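Local atomic coordinates of putative cytoplasmic protein (Enterobacter cloacae, PDB entry 4HFL), a protein that is a type VI secretion effector of the Tae4 amidase family, which probably cleaves amide bonds in the peptidoglycan of competing bacteria. Residues I128-H133 against H141-N146. Sequence-based numbering, arbitrary orientation.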
loop_
_atom_site.group_PDB
_atom_site.type_symbol
_atom_site.label_atom_id
_atom_site.label_comp_id
_atom_site.label_asym_id
_atom_site.label_seq_id
_atom_site.Cartn_x
_atom_site.Cartn_y
_atom_site.Cartn_z
ATOM N N ILE A 128 2.558 6.179 3.002
ATOM C CA ILE A 128 2.070 7.269 2.160
ATOM C C ILE A 128 1.205 6.750 0.995
ATOM O O ILE A 128 1.536 5.740 0.366
ATOM C CB ILE A 128 3.248 8.177 1.679
ATOM C CG1 ILE A 128 2.735 9.510 1.130
ATOM C CG2 ILE A 128 4.130 7.459 0.645
ATOM C CD1 ILE A 128 3.863 10.524 0.911
ATOM N N ILE A 129 0.086 7.432 0.744
ATOM C CA ILE A 129 -0.809 7.118 -0.372
ATOM C C ILE A 129 -0.824 8.288 -1.354
ATOM O O ILE A 129 -1.157 9.417 -0.974
ATOM C CB ILE A 129 -2.276 6.976 0.100
ATOM C CG1 ILE A 129 -2.437 5.854 1.132
ATOM C CG2 ILE A 129 -3.216 6.777 -1.096
ATOM C CD1 ILE A 129 -3.835 5.832 1.753
ATOM N N PHE A 130 -0.521 8.008 -2.617
ATOM C CA PHE A 130 -0.577 9.005 -3.676
ATOM C C PHE A 130 -1.795 8.696 -4.527
ATOM O O PHE A 130 -1.886 7.612 -5.059
ATOM C CB PHE A 130 0.646 8.863 -4.584
ATOM C CG PHE A 130 1.962 9.091 -3.890
ATOM C CD1 PHE A 130 2.404 10.376 -3.609
ATOM C CD2 PHE A 130 2.767 8.015 -3.534
ATOM C CE1 PHE A 130 3.628 10.586 -2.985
ATOM C CE2 PHE A 130 3.990 8.220 -2.919
ATOM C CZ PHE A 130 4.423 9.509 -2.641
ATOM N N THR A 131 -2.724 9.633 -4.696
ATOM C CA THR A 131 -3.843 9.364 -5.602
ATOM C C THR A 131 -3.854 10.375 -6.714
ATOM O O THR A 131 -3.271 11.444 -6.586
ATOM C CB THR A 131 -5.193 9.407 -4.899
ATOM O OG1 THR A 131 -5.302 10.652 -4.204
ATOM C CG2 THR A 131 -5.316 8.245 -3.906
ATOM N N GLY A 132 -4.509 10.031 -7.815
ATOM C CA GLY A 132 -4.577 10.930 -8.946
ATOM C C GLY A 132 -5.373 10.303 -10.068
ATOM O O GLY A 132 -6.337 9.561 -9.831
ATOM N N HIS A 133 -5.002 10.603 -11.304
ATOM C CA HIS A 133 -5.718 10.008 -12.418
ATOM C C HIS A 133 -4.790 9.725 -13.585
ATOM O O HIS A 133 -3.740 10.353 -13.734
ATOM C CB HIS A 133 -6.873 10.915 -12.865
ATOM C CG HIS A 133 -6.442 12.296 -13.243
ATOM N ND1 HIS A 133 -5.929 12.602 -14.484
ATOM C CD2 HIS A 133 -6.440 13.454 -12.540
ATOM C CE1 HIS A 133 -5.633 13.890 -14.531
ATOM N NE2 HIS A 133 -5.926 14.427 -13.360
ATOM N N HIS A 141 -1.462 4.861 -5.486
ATOM C CA HIS A 141 -0.331 4.010 -5.147
ATOM C C HIS A 141 -0.033 4.152 -3.660
ATOM O O HIS A 141 0.042 5.258 -3.131
ATOM C CB HIS A 141 0.909 4.369 -5.973
ATOM C CG HIS A 141 2.129 3.566 -5.613
ATOM N ND1 HIS A 141 2.341 2.278 -6.066
ATOM C CD2 HIS A 141 3.199 3.869 -4.835
ATOM C CE1 HIS A 141 3.486 1.825 -5.585
ATOM N NE2 HIS A 141 4.028 2.772 -4.837
ATOM N N VAL A 142 0.117 3.029 -2.979
ATOM C CA VAL A 142 0.382 3.060 -1.552
ATOM C C VAL A 142 1.784 2.506 -1.335
ATOM O O VAL A 142 2.139 1.473 -1.906
ATOM C CB VAL A 142 -0.640 2.201 -0.798
ATOM C CG1 VAL A 142 -0.337 2.207 0.693
ATOM C CG2 VAL A 142 -2.054 2.694 -1.066
ATOM N N THR A 143 2.587 3.193 -0.531
ATOM C CA THR A 143 3.981 2.757 -0.350
ATOM C C THR A 143 4.501 3.272 0.984
ATOM O O THR A 143 3.724 3.800 1.800
ATOM C CB THR A 143 4.887 3.234 -1.542
ATOM O OG1 THR A 143 6.179 2.618 -1.461
ATOM C CG2 THR A 143 5.052 4.755 -1.538
ATOM N N LEU A 144 5.800 3.114 1.222
ATOM C CA LEU A 144 6.419 3.659 2.433
ATOM C C LEU A 144 7.376 4.764 2.026
ATOM O O LEU A 144 7.969 4.695 0.948
ATOM C CB LEU A 144 7.210 2.585 3.182
ATOM C CG LEU A 144 6.433 1.327 3.581
ATOM C CD1 LEU A 144 7.355 0.317 4.237
ATOM C CD2 LEU A 144 5.299 1.671 4.526
ATOM N N TRP A 145 7.537 5.754 2.904
ATOM C CA TRP A 145 8.399 6.914 2.668
ATOM C C TRP A 145 9.338 7.057 3.864
ATOM O O TRP A 145 8.882 7.017 5.000
ATOM C CB TRP A 145 7.516 8.165 2.511
ATOM C CG TRP A 145 8.216 9.480 2.715
ATOM C CD1 TRP A 145 8.198 10.255 3.842
ATOM C CD2 TRP A 145 9.022 10.184 1.757
ATOM N NE1 TRP A 145 8.940 11.401 3.641
ATOM C CE2 TRP A 145 9.455 11.381 2.372
ATOM C CE3 TRP A 145 9.405 9.926 0.437
ATOM C CZ2 TRP A 145 10.267 12.310 1.714
ATOM C CZ3 TRP A 145 10.208 10.845 -0.216
ATOM C CH2 TRP A 145 10.642 12.017 0.427
ATOM N N ASN A 146 10.637 7.203 3.622
ATOM C CA ASN A 146 11.605 7.210 4.723
ATOM C C ASN A 146 12.189 8.593 5.001
ATOM O O ASN A 146 13.122 8.726 5.803
ATOM C CB ASN A 146 12.745 6.194 4.478
ATOM C CG ASN A 146 13.765 6.685 3.446
ATOM O OD1 ASN A 146 13.522 7.650 2.715
ATOM N ND2 ASN A 146 14.910 6.011 3.379
#
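Thr143 rests its methyl against both Ile128 and Phe130 on one face of the antiparallel beta hairpin of strands 126-133 and 138-145, at one end of the four-stranded sheet, consistent with the family's place in peptidase clan CA. Its CG2 meets Ile128 CG2 at 3.6 Å, alongside it across a hydrogen-bonded pair, and Phe130 CE2 at 3.9 Å, at the ring edge and near its plane. OG1 stands anti to the backbone N (chi1 -171°), which turns the hydroxyl away from Ile128, to Asp152 and Ser151. One face of the Phe130 ring is covered off-centre by Ile128 CG1, while its CD2 approaches the His141 ring edge, 4.4 Å from CD2 of that histidine. Ile128 CG2 also reaches Trp145 CB at 3.9 Å. On the other face Ile129 CG1 and Val142 CG2 run side by side at 3.9 Å, where both side chains touch Ile99 of helix 95-106. Two pairs of backbone bonds fix this register: Ile128 N to Thr143 O is almost straight (178°), whereas His141 N to Phe130 O is bent to 149°. The Thr143 methyl meets apolar groups, while on its face OD1 of Asp152 is hydrogen-bonded to both Thr143 OG1 and His141 NE2.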